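Local coordinates for decapping nuclease RAI1 (Candida albicans, PDB 5BUD), which hydrolyses the NAD cap from the 5' end of RNAs, using divalent metal ions, and binds and stimulates the exoribonuclease RAT1, at residues S208-G213 with F273-T278; G223-C228 with N241-L246; Q263-A268 with I280-R285. One frame throughout, in Å; residues are numbered along the deposited sequence.

Along the chain, contact 2 (223-228 with 241-246) lies inside the loop closed by contact 1 (208-213 with 273-278), and contact 3 (263-268 with 280-285) alternates with contact 1 in segment order. Strands 205-214, 217-228, 243-250 and 279-285 are paired in succession, and helix 255-275 serves both contact 1, near its C-terminal end, and contact 3, in its middle. The centres of contact 1 and contact 2 lie about 11 Å apart, those of contact 2 and contact 3 about 14 Å, and those of contact 1 and contact 3 about 18 Å. The manganese site of contact 2 thus has a buried helix-strand contact to one side and, in contact 3, residues that hold the RNA further along.

Contact 1: S208-G213 with F273-T278; sequences SVIRTG and FLMGVT
The end of helix 255-275 lies over strand 205-214 at packing distance, with 7.0 Å between the CA atoms of Ile210 and Met275. The principal bridge is the Met275 side chain. Although its CB starts away from the strand, a bend at chi2 (62°) brings the thioether back, and the methyl CE ends 3.3 Å from the backbone O of Ser208 and 3.9 Å from Ile210 CG2. Ile210 meets the same chain with its other branch: CG1 lies 4.0 Å from Met275 SD, and CD1 continues to the helix backbone, 3.4 Å from Leu274 O. The same carbonyl accepts a hydrogen bond of 2.6 Å from a water that is 2.7 Å from Thr212 OG1, so one water joins helix end and strand beside a contact made mostly of carbon and sulfur atoms. Ser208 turns its hydroxyl to Glu22, leaving CB to face the Met275 methyl. On the helix side, Leu274 packs against Met107, Thr108 and Leu111 of helix 104-112. Gly276, with phi 73°, leaves the helix through a Schellman motif, and the chain turns toward strand 279-285. The arrangement is a helix C-terminus seated on a sheet face in the core of the PD-(D/E)XK nuclease fold.

Contact 2: G223-C228 with N241-L246; sequences GEIDCC and NHYVEL. With MN (manganese (II) ion), chain E; MN (manganese (II) ion), chain F; nucleotides of chain C.
Asp226 reaches across to Leu246 at the metal end of this contact, where its OD2 accepts the backbone N-H of Leu246 at 2.7 Å (160°) through the anti lone pair, away from OD1. The same oxygen binds one manganese at 2.1 Å, together with Glu245 OE1, Leu246 O, a water and two phosphate oxygens of U1 of chain C. Asp226 OD1 binds the second manganese, which Glu224 OE1 and OP2 of the same nucleotide also ligate; OP2 therefore bridges the ions. The shared metal explains the 3.0 Å approach of Asp226 OD2 to Glu245 OE1. A bend at chi2 (62°) returns the Glu245 carboxylate to the ion. Asp226, Glu245 and the following Lys247, a probable substrate ligand, form the D...EXK site of the PD-(D/E)XK nuclease fold, holding the RNA 5' phosphate.

Packing is close from Asp226 OD2 onward. Cys227 and Val244 form an antiparallel hydrogen-bonded pair, Val244 N to Cys227 O at 2.8 Å and Cys227 N to Val244 O at a longer 3.2 Å. Ile225 CG2 sits over one face of the Tyr243 ring (CH-pi, 3.9 Å from the centroid), while the phenol OH bonds to Glu22 and Tyr206. The looser side is hydrated: one water joins Asp226 N, Val244 O and Glu245 OE2; another links Glu224 O and Glu245 OE2 and reaches the second manganese at a long 2.6 Å. The paired strands lie between strands 205-214 and 279-285; Arg104 of helix 104-112 bonds to Glu224 O, and Gln271 of helix 255-275 lies beside Glu245.

Contact 3: Q263-A268 with I280-R285; sequences QKLFKA and IIYGFR. With nucleotides of chain C.
Arg285 NH2 grips two successive phosphates of the RNA: OP2 of U4 of chain C at 2.7 Å, nearly straight (166°), and OP1 of U3 of chain C at 2.9 Å, more bent. U4 OP2 lies at the edge of the guanidinium, in its plane. The segments belong to the beta-alpha-beta unit formed by strand 243-250, helix 255-275 and strand 279-285, and their short axes run roughly antiparallel (145°), 10.8 Å apart at closest approach.

Lys264 extends beyond CG, which carries its ammonium from the helix toward the RNA. Its NZ is hydrogen-bonded to Ser249 OG, its stronger partner, and its bond to OP2 of U3 of chain C is weak. One basic side chain comes from the helix and one from the strand, and the positive charge they bring would probably favour binding of the phosphates.

Nearer the start of the strand, the contact becomes apolar. The Tyr282 ring rises from the strand and brings its hydroxyl among Lys264, Leu265 and Ala268, while Phe261 of the same helix meets the ring edge-to-face. Leu265, with CG anti to the backbone N (chi1 -171°), sends CD1 obliquely to the ring, 3.8 Å from Tyr282 CE1. One turn along the helix from Lys264, Ala268 CB sits 3.7 Å from Tyr282 OH and 4.0 Å from Ile280 CD1.

Contact 1: S208-G213 with F273-T278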
loop_
_atom_site.group_PDB
_atom_site.type_symbol
_atom_site.label_atom_id
_atom_site.label_comp_id
_atom_site.label_asym_id
_atom_site.label_seq_id
_atom_site.Cartn_x
_atom_site.Cartn_y
_atom_site.Cartn_z
ATOM N N SER A 208 -2.043 -8.529 -4.907
ATOM C CA SER A 208 -1.161 -8.761 -6.015
ATOM C C SER A 208 0.265 -8.764 -5.489
ATOM O O SER A 208 0.648 -7.934 -4.657
ATOM C CB SER A 208 -1.310 -7.635 -7.031
ATOM O OG SER A 208 -0.583 -7.867 -8.208
ATOM N N VAL A 209 1.052 -9.688 -6.000
ATOM C CA VAL A 209 2.476 -9.697 -5.799
ATOM C C VAL A 209 3.128 -9.442 -7.134
ATOM O O VAL A 209 2.929 -10.194 -8.098
ATOM C CB VAL A 209 2.967 -11.022 -5.201
ATOM C CG1 VAL A 209 4.473 -11.009 -5.051
ATOM C CG2 VAL A 209 2.348 -11.208 -3.839
ATOM N N ILE A 210 3.929 -8.375 -7.179
ATOM C CA ILE A 210 4.520 -7.912 -8.423
ATOM C C ILE A 210 6.031 -7.883 -8.307
ATOM O O ILE A 210 6.580 -7.772 -7.209
ATOM C CB ILE A 210 4.017 -6.500 -8.803
ATOM C CG1 ILE A 210 4.467 -5.444 -7.787
ATOM C CG2 ILE A 210 2.496 -6.481 -8.876
ATOM C CD1 ILE A 210 4.769 -4.137 -8.444
ATOM N N ARG A 211 6.689 -8.016 -9.452
ATOM C CA ARG A 211 8.108 -7.796 -9.593
ATOM C C ARG A 211 8.275 -6.436 -10.319
ATOM O O ARG A 211 7.592 -6.178 -11.285
ATOM C CB ARG A 211 8.707 -8.912 -10.437
ATOM C CG ARG A 211 10.222 -8.998 -10.471
ATOM C CD ARG A 211 10.658 -10.326 -11.095
ATOM N NE ARG A 211 12.116 -10.524 -11.157
ATOM C CZ ARG A 211 12.914 -10.048 -12.120
ATOM N NH1 ARG A 211 12.427 -9.307 -13.114
ATOM N NH2 ARG A 211 14.214 -10.312 -12.089
ATOM N N THR A 212 9.174 -5.596 -9.829
ATOM C CA THR A 212 9.491 -4.303 -10.465
ATOM C C THR A 212 10.979 -4.016 -10.213
ATOM O O THR A 212 11.723 -4.866 -9.709
ATOM C CB THR A 212 8.571 -3.172 -9.935
ATOM O OG1 THR A 212 8.685 -1.960 -10.733
ATOM C CG2 THR A 212 8.869 -2.880 -8.457
ATOM N N GLY A 213 11.431 -2.837 -10.607
ATOM C CA GLY A 213 12.815 -2.490 -10.392
ATOM C C GLY A 213 13.001 -0.996 -10.505
ATOM O O GLY A 213 12.109 -0.288 -10.967
ATOM N N PHE A 273 2.037 4.135 -8.475
ATOM C CA PHE A 273 3.255 4.035 -9.265
ATOM C C PHE A 273 4.079 2.807 -8.868
ATOM O O PHE A 273 4.534 2.071 -9.712
ATOM C CB PHE A 273 4.119 5.312 -9.153
ATOM C CG PHE A 273 5.358 5.269 -10.012
ATOM C CD1 PHE A 273 5.303 5.635 -11.351
ATOM C CD2 PHE A 273 6.549 4.797 -9.504
ATOM C CE1 PHE A 273 6.437 5.561 -12.153
ATOM C CE2 PHE A 273 7.680 4.711 -10.301
ATOM C CZ PHE A 273 7.627 5.105 -11.622
ATOM N N LEU A 274 4.274 2.578 -7.575
ATOM C CA LEU A 274 5.099 1.438 -7.139
ATOM C C LEU A 274 4.519 0.092 -7.608
ATOM O O LEU A 274 5.253 -0.819 -7.977
ATOM C CB LEU A 274 5.290 1.443 -5.616
ATOM C CG LEU A 274 6.301 2.486 -5.112
ATOM C CD1 LEU A 274 6.119 2.806 -3.640
ATOM C CD2 LEU A 274 7.713 1.986 -5.344
ATOM N N MET A 275 3.202 0.025 -7.668
ATOM C CA MET A 275 2.473 -1.205 -7.917
ATOM C C MET A 275 2.056 -1.396 -9.386
ATOM O O MET A 275 1.468 -2.398 -9.719
ATOM C CB MET A 275 1.222 -1.156 -7.066
ATOM C CG MET A 275 0.735 -2.488 -6.606
ATOM S SD MET A 275 1.880 -3.386 -5.544
ATOM C CE MET A 275 0.894 -4.856 -5.735
ATOM N N GLY A 276 2.317 -0.416 -10.246
ATOM C CA GLY A 276 1.834 -0.483 -11.607
ATOM C C GLY A 276 0.350 -0.269 -11.816
ATOM O O GLY A 276 -0.199 -0.655 -12.852
ATOM N N VAL A 277 -0.309 0.362 -10.858
ATOM C CA VAL A 277 -1.728 0.666 -10.979
ATOM C C VAL A 277 -1.897 1.997 -11.745
ATOM O O VAL A 277 -1.348 3.028 -11.334
ATOM C CB VAL A 277 -2.354 0.752 -9.593
ATOM C CG1 VAL A 277 -3.771 1.276 -9.686
ATOM C CG2 VAL A 277 -2.304 -0.640 -8.893
ATOM N N THR A 278 -2.677 1.976 -12.825
ATOM C CA THR A 278 -2.712 3.088 -13.793
ATOM C C THR A 278 -3.923 4.011 -13.602
ATOM O O THR A 278 -4.014 5.053 -14.236
ATOM C CB THR A 278 -2.735 2.582 -15.257
ATOM O OG1 THR A 278 -3.948 1.862 -15.519
ATOM C CG2 THR A 278 -1.552 1.721 -15.525
HETATM O O HOH W 1 7.234 -0.053 -9.488
#

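Contact 2: G223-C228 with N241-L246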
loop_
_atom_site.group_PDB
_atom_site.type_symbol
_atom_site.label_atom_id
_atom_site.label_comp_id
_atom_site.label_asym_id
_atom_site.label_seq_id
_atom_site.Cartn_x
_atom_site.Cartn_y
_atom_site.Cartn_z
ATOM N N GLY A 223 0.847 -6.000 -2.542
ATOM C CA GLY A 223 -0.069 -4.929 -2.252
ATOM C C GLY A 223 -1.495 -5.284 -2.555
ATOM O O GLY A 223 -1.798 -6.034 -3.482
ATOM N N GLU A 224 -2.370 -4.694 -1.778
ATOM C CA GLU A 224 -3.774 -4.966 -1.892
ATOM C C GLU A 224 -4.354 -4.105 -3.015
ATOM O O GLU A 224 -3.951 -2.961 -3.181
ATOM C CB GLU A 224 -4.418 -4.730 -0.545
ATOM C CG GLU A 224 -5.859 -5.160 -0.435
ATOM C CD GLU A 224 -6.799 -3.980 -0.354
ATOM O OE1 GLU A 224 -6.327 -2.836 -0.556
ATOM O OE2 GLU A 224 -7.998 -4.206 -0.082
ATOM N N ILE A 225 -5.232 -4.708 -3.822
ATOM C CA ILE A 225 -5.802 -4.078 -5.021
ATOM C C ILE A 225 -7.278 -3.821 -4.777
ATOM O O ILE A 225 -7.997 -4.707 -4.317
ATOM C CB ILE A 225 -5.597 -4.981 -6.257
ATOM C CG1 ILE A 225 -4.110 -5.153 -6.586
ATOM C CG2 ILE A 225 -6.361 -4.445 -7.472
ATOM C CD1 ILE A 225 -3.394 -3.842 -6.889
ATOM N N ASP A 226 -7.758 -2.615 -5.049
ATOM C CA ASP A 226 -9.158 -2.284 -4.752
ATOM C C ASP A 226 -10.129 -2.922 -5.728
ATOM O O ASP A 226 -11.147 -3.488 -5.327
ATOM C CB ASP A 226 -9.397 -0.777 -4.726
ATOM C CG ASP A 226 -8.853 -0.129 -3.462
ATOM O OD1 ASP A 226 -8.690 -0.879 -2.487
ATOM O OD2 ASP A 226 -8.679 1.109 -3.423
ATOM N N CYS A 227 -9.831 -2.829 -7.005
ATOM C CA CYS A 227 -10.713 -3.435 -8.001
ATOM C C CYS A 227 -10.093 -3.430 -9.367
ATOM O O CYS A 227 -8.975 -2.930 -9.559
ATOM C CB CYS A 227 -12.107 -2.765 -8.019
ATOM S SG CYS A 227 -12.147 -1.015 -8.527
ATOM N N CYS A 228 -10.826 -4.034 -10.304
ATOM C CA CYS A 228 -10.450 -4.134 -11.684
ATOM C C CYS A 228 -11.406 -3.236 -12.514
ATOM O O CYS A 228 -12.600 -3.160 -12.251
ATOM C CB CYS A 228 -10.538 -5.581 -12.120
ATOM S SG CYS A 228 -10.107 -5.872 -13.844
ATOM N N ASN A 241 -2.232 -3.472 -15.705
ATOM C CA ASN A 241 -2.829 -2.408 -16.489
ATOM C C ASN A 241 -4.334 -2.214 -16.299
ATOM O O ASN A 241 -4.846 -1.169 -16.660
ATOM C CB ASN A 241 -2.513 -2.605 -17.988
ATOM C CG ASN A 241 -1.057 -2.297 -18.335
ATOM O OD1 ASN A 241 -0.348 -1.686 -17.564
ATOM N ND2 ASN A 241 -0.617 -2.720 -19.515
ATOM N N HIS A 242 -5.029 -3.202 -15.714
ATOM C CA HIS A 242 -6.463 -3.110 -15.502
ATOM C C HIS A 242 -6.914 -2.865 -14.060
ATOM O O HIS A 242 -8.114 -2.781 -13.794
ATOM C CB HIS A 242 -7.129 -4.362 -16.099
ATOM C CG HIS A 242 -7.105 -4.362 -17.587
ATOM N ND1 HIS A 242 -8.185 -3.971 -18.340
ATOM C CD2 HIS A 242 -6.101 -4.596 -18.457
ATOM C CE1 HIS A 242 -7.849 -3.983 -19.619
ATOM N NE2 HIS A 242 -6.593 -4.373 -19.714
ATOM N N TYR A 243 -5.963 -2.723 -13.142
ATOM C CA TYR A 243 -6.288 -2.483 -11.738
ATOM C C TYR A 243 -6.587 -1.007 -11.455
ATOM O O TYR A 243 -6.117 -0.123 -12.173
ATOM C CB TYR A 243 -5.150 -2.966 -10.831
ATOM C CG TYR A 243 -4.922 -4.471 -10.792
ATOM C CD1 TYR A 243 -5.938 -5.370 -11.027
ATOM C CD2 TYR A 243 -3.682 -4.979 -10.446
ATOM C CE1 TYR A 243 -5.711 -6.751 -10.956
ATOM C CE2 TYR A 243 -3.450 -6.338 -10.369
ATOM C CZ TYR A 243 -4.471 -7.223 -10.638
ATOM O OH TYR A 243 -4.224 -8.581 -10.559
ATOM N N VAL A 244 -7.381 -0.780 -10.412
ATOM C CA VAL A 244 -7.835 0.535 -9.996
ATOM C C VAL A 244 -7.683 0.660 -8.492
ATOM O O VAL A 244 -7.945 -0.321 -7.707
ATOM C CB VAL A 244 -9.322 0.750 -10.341
ATOM C CG1 VAL A 244 -9.778 2.128 -9.940
ATOM C CG2 VAL A 244 -9.586 0.500 -11.818
ATOM N N GLU A 245 -7.279 1.861 -8.085
ATOM C CA GLU A 245 -7.256 2.286 -6.693
ATOM C C GLU A 245 -8.371 3.262 -6.426
ATOM O O GLU A 245 -8.550 4.256 -7.170
ATOM C CB GLU A 245 -5.905 2.936 -6.367
ATOM C CG GLU A 245 -5.732 3.477 -4.960
ATOM C CD GLU A 245 -5.832 2.443 -3.851
ATOM O OE1 GLU A 245 -6.365 2.836 -2.782
ATOM O OE2 GLU A 245 -5.359 1.275 -4.023
ATOM N N LEU A 246 -9.110 2.997 -5.353
ATOM C CA LEU A 246 -10.197 3.860 -4.926
ATOM C C LEU A 246 -9.772 4.728 -3.759
ATOM O O LEU A 246 -9.012 4.301 -2.893
ATOM C CB LEU A 246 -11.456 3.026 -4.556
ATOM C CG LEU A 246 -11.936 2.138 -5.703
ATOM C CD1 LEU A 246 -13.173 1.359 -5.286
ATOM C CD2 LEU A 246 -12.295 2.934 -6.964
HETATM MN MN MN E . -8.258 2.478 -1.856
HETATM MN MN MN F . -7.240 -0.734 -0.825
ATOM O OP3 U C 1 -5.346 2.617 0.968
ATOM P P U C 1 -6.784 2.517 0.595
ATOM O OP1 U C 1 -7.281 3.754 -0.080
ATOM O OP2 U C 1 -7.098 1.213 -0.087
ATOM O "O5'" U C 1 -7.489 2.448 2.032
ATOM C "C5'" U C 1 -8.805 1.884 2.141
ATOM C "C4'" U C 1 -9.615 2.564 3.222
ATOM O "O4'" U C 1 -9.203 2.073 4.522
ATOM C "C3'" U C 1 -9.506 4.079 3.350
ATOM O "O3'" U C 1 -10.321 4.730 2.379
ATOM C "C2'" U C 1 -10.036 4.275 4.765
ATOM O "O2'" U C 1 -11.431 4.091 4.863
ATOM C "C1'" U C 1 -9.397 3.086 5.489
ATOM N N1 U C 1 -8.106 3.399 6.119
ATOM C C2 U C 1 -8.154 4.026 7.346
ATOM O O2 U C 1 -9.196 4.300 7.905
ATOM N N3 U C 1 -6.931 4.288 7.908
ATOM C C4 U C 1 -5.690 4.012 7.373
ATOM O O4 U C 1 -4.679 4.317 8.005
ATOM C C5 U C 1 -5.722 3.378 6.091
ATOM C C6 U C 1 -6.901 3.106 5.518
HETATM O O HOH W 2 -5.059 -0.541 -2.162
HETATM O O HOH W 3 -5.994 -0.676 -5.791
HETATM O O HOH W 4 -10.272 2.347 -1.107
#

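Contact 3: Q263-A268 with I280-R285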
loop_
_atom_site.group_PDB
_atom_site.type_symbol
_atom_site.label_atom_id
_atom_site.label_comp_id
_atom_site.label_asym_id
_atom_site.label_seq_id
_atom_site.Cartn_x
_atom_site.Cartn_y
_atom_site.Cartn_z
ATOM N N GLN A 263 -1.333 16.925 -1.602
ATOM C CA GLN A 263 -0.566 16.041 -0.729
ATOM C C GLN A 263 -1.108 14.603 -0.741
ATOM O O GLN A 263 -0.327 13.654 -0.821
ATOM C CB GLN A 263 -0.522 16.590 0.706
ATOM C CG GLN A 263 0.205 17.926 0.788
ATOM C CD GLN A 263 0.093 18.655 2.111
ATOM O OE1 GLN A 263 -0.947 18.650 2.785
ATOM N NE2 GLN A 263 1.163 19.339 2.466
ATOM N N LYS A 264 -2.424 14.450 -0.670
ATOM C CA LYS A 264 -3.074 13.118 -0.686
ATOM C C LYS A 264 -2.886 12.441 -2.018
ATOM O O LYS A 264 -2.672 11.219 -2.075
ATOM C CB LYS A 264 -4.586 13.234 -0.524
ATOM C CG LYS A 264 -5.107 13.513 0.855
ATOM C CD LYS A 264 -6.597 13.803 0.745
ATOM C CE LYS A 264 -7.334 13.389 1.993
ATOM N NZ LYS A 264 -8.635 14.086 1.992
ATOM N N LEU A 265 -3.048 13.225 -3.095
ATOM C CA LEU A 265 -2.896 12.730 -4.462
ATOM C C LEU A 265 -1.483 12.278 -4.753
ATOM O O LEU A 265 -1.264 11.327 -5.468
ATOM C CB LEU A 265 -3.325 13.800 -5.484
ATOM C CG LEU A 265 -3.441 13.411 -6.952
ATOM C CD1 LEU A 265 -4.634 12.504 -7.170
ATOM C CD2 LEU A 265 -3.542 14.665 -7.822
ATOM N N PHE A 266 -0.507 12.921 -4.126
ATOM C CA PHE A 266 0.880 12.508 -4.268
ATOM C C PHE A 266 1.079 11.141 -3.616
ATOM O O PHE A 266 1.746 10.261 -4.193
ATOM C CB PHE A 266 1.815 13.543 -3.622
ATOM C CG PHE A 266 3.230 13.070 -3.462
ATOM C CD1 PHE A 266 4.008 12.765 -4.570
ATOM C CD2 PHE A 266 3.764 12.859 -2.202
ATOM C CE1 PHE A 266 5.307 12.329 -4.421
ATOM C CE2 PHE A 266 5.073 12.405 -2.037
ATOM C CZ PHE A 266 5.847 12.150 -3.152
ATOM N N LYS A 267 0.532 10.987 -2.422
ATOM C CA LYS A 267 0.620 9.712 -1.688
ATOM C C LYS A 267 -0.075 8.593 -2.484
ATOM O O LYS A 267 0.431 7.480 -2.561
ATOM C CB LYS A 267 -0.007 9.825 -0.304
ATOM C CG LYS A 267 0.792 10.591 0.742
ATOM C CD LYS A 267 -0.103 10.822 1.950
ATOM C CE LYS A 267 0.605 11.484 3.114
ATOM N NZ LYS A 267 0.533 12.965 2.973
ATOM N N ALA A 268 -1.225 8.907 -3.086
ATOM C CA ALA A 268 -1.906 7.957 -3.980
ATOM C C ALA A 268 -1.040 7.588 -5.183
ATOM O O ALA A 268 -0.915 6.404 -5.564
ATOM C CB ALA A 268 -3.250 8.513 -4.423
ATOM N N ILE A 280 -6.611 5.865 -10.689
ATOM C CA ILE A 280 -7.051 6.258 -9.347
ATOM C C ILE A 280 -8.368 6.999 -9.414
ATOM O O ILE A 280 -8.491 8.009 -10.129
ATOM C CB ILE A 280 -6.006 7.183 -8.665
ATOM C CG1 ILE A 280 -4.650 6.532 -8.722
ATOM C CG2 ILE A 280 -6.440 7.514 -7.252
ATOM C CD1 ILE A 280 -3.489 7.374 -8.264
ATOM N N ILE A 281 -9.375 6.510 -8.693
ATOM C CA ILE A 281 -10.720 7.091 -8.748
ATOM C C ILE A 281 -11.006 7.679 -7.374
ATOM O O ILE A 281 -10.942 6.979 -6.360
ATOM C CB ILE A 281 -11.775 6.041 -9.148
ATOM C CG1 ILE A 281 -11.470 5.551 -10.558
ATOM C CG2 ILE A 281 -13.186 6.584 -9.047
ATOM C CD1 ILE A 281 -12.460 4.603 -11.173
ATOM N N TYR A 282 -11.313 8.961 -7.349
ATOM C CA TYR A 282 -11.724 9.651 -6.139
ATOM C C TYR A 282 -13.229 9.813 -6.076
ATOM O O TYR A 282 -13.874 10.280 -7.028
ATOM C CB TYR A 282 -11.043 11.032 -6.028
ATOM C CG TYR A 282 -9.710 10.978 -5.348
ATOM C CD1 TYR A 282 -8.587 10.589 -6.042
ATOM C CD2 TYR A 282 -9.566 11.327 -3.996
ATOM C CE1 TYR A 282 -7.355 10.551 -5.435
ATOM C CE2 TYR A 282 -8.334 11.246 -3.381
ATOM C CZ TYR A 282 -7.241 10.851 -4.121
ATOM O OH TYR A 282 -5.998 10.778 -3.575
ATOM N N GLY A 283 -13.796 9.383 -4.961
ATOM C CA GLY A 283 -15.171 9.743 -4.617
ATOM C C GLY A 283 -15.127 10.975 -3.725
ATOM O O GLY A 283 -14.615 10.896 -2.611
ATOM N N PHE A 284 -15.608 12.109 -4.248
ATOM C CA PHE A 284 -15.696 13.362 -3.495
ATOM C C PHE A 284 -17.038 13.454 -2.768
ATOM O O PHE A 284 -18.096 13.309 -3.383
ATOM C CB PHE A 284 -15.491 14.565 -4.437
ATOM C CG PHE A 284 -14.082 14.694 -4.929
ATOM C CD1 PHE A 284 -13.087 15.116 -4.076
ATOM C CD2 PHE A 284 -13.744 14.325 -6.213
ATOM C CE1 PHE A 284 -11.778 15.207 -4.498
ATOM C CE2 PHE A 284 -12.448 14.412 -6.649
ATOM C CZ PHE A 284 -11.459 14.842 -5.794
ATOM N N ARG A 285 -16.987 13.693 -1.464
ATOM C CA ARG A 285 -18.196 13.704 -0.642
ATOM C C ARG A 285 -18.306 15.020 0.136
ATOM O O ARG A 285 -17.310 15.720 0.348
ATOM C CB ARG A 285 -18.235 12.466 0.291
ATOM C CG ARG A 285 -16.959 12.190 1.085
ATOM C CD ARG A 285 -16.955 12.997 2.357
ATOM N NE ARG A 285 -15.688 13.002 3.074
ATOM C CZ ARG A 285 -15.343 13.937 3.962
ATOM N NH1 ARG A 285 -16.161 14.933 4.212
ATOM N NH2 ARG A 285 -14.175 13.888 4.591
ATOM P P U C 3 -10.470 11.932 4.740
ATOM O OP1 U C 3 -11.534 12.699 4.069
ATOM O OP2 U C 3 -9.111 11.879 4.164
ATOM O "O5'" U C 3 -10.359 12.454 6.237
ATOM C "C5'" U C 3 -11.548 12.704 7.012
ATOM C "C4'" U C 3 -11.376 13.934 7.852
ATOM O "O4'" U C 3 -10.433 13.664 8.922
ATOM C "C3'" U C 3 -10.843 15.160 7.118
ATOM O "O3'" U C 3 -11.465 16.293 7.690
ATOM C "C2'" U C 3 -9.346 15.106 7.399
ATOM O "O2'" U C 3 -8.704 16.366 7.355
ATOM C "C1'" U C 3 -9.325 14.539 8.818
ATOM N N1 U C 3 -8.115 13.773 9.148
ATOM C C2 U C 3 -7.322 14.230 10.185
ATOM O O2 U C 3 -7.567 15.248 10.809
ATOM N N3 U C 3 -6.223 13.454 10.455
ATOM C C4 U C 3 -5.839 12.296 9.812
ATOM O O4 U C 3 -4.820 11.710 10.177
ATOM C C5 U C 3 -6.713 11.886 8.755
ATOM C C6 U C 3 -7.797 12.618 8.469
ATOM P P U C 4 -12.689 16.975 6.978
ATOM O OP1 U C 4 -13.506 17.665 8.010
ATOM O OP2 U C 4 -13.312 15.992 6.072
ATOM O "O5'" U C 4 -11.970 18.091 6.103
ATOM C "C5'" U C 4 -11.382 19.237 6.739
ATOM C "C4'" U C 4 -11.725 20.466 5.943
ATOM O "O4'" U C 4 -10.751 21.511 6.206
ATOM C "C3'" U C 4 -11.593 20.245 4.453
ATOM O "O3'" U C 4 -12.321 21.269 3.797
ATOM C "C2'" U C 4 -10.077 20.280 4.298
ATOM O "O2'" U C 4 -9.588 20.387 2.976
ATOM C "C1'" U C 4 -9.710 21.435 5.242
ATOM N N1 U C 4 -8.434 21.254 5.954
ATOM C C2 U C 4 -7.384 20.683 5.259
ATOM O O2 U C 4 -7.473 20.331 4.095
ATOM N N3 U C 4 -6.226 20.534 5.982
ATOM C C4 U C 4 -6.011 20.889 7.296
ATOM O O4 U C 4 -4.906 20.688 7.804
ATOM C C5 U C 4 -7.143 21.473 7.947
ATOM C C6 U C 4 -8.288 21.633 7.271
#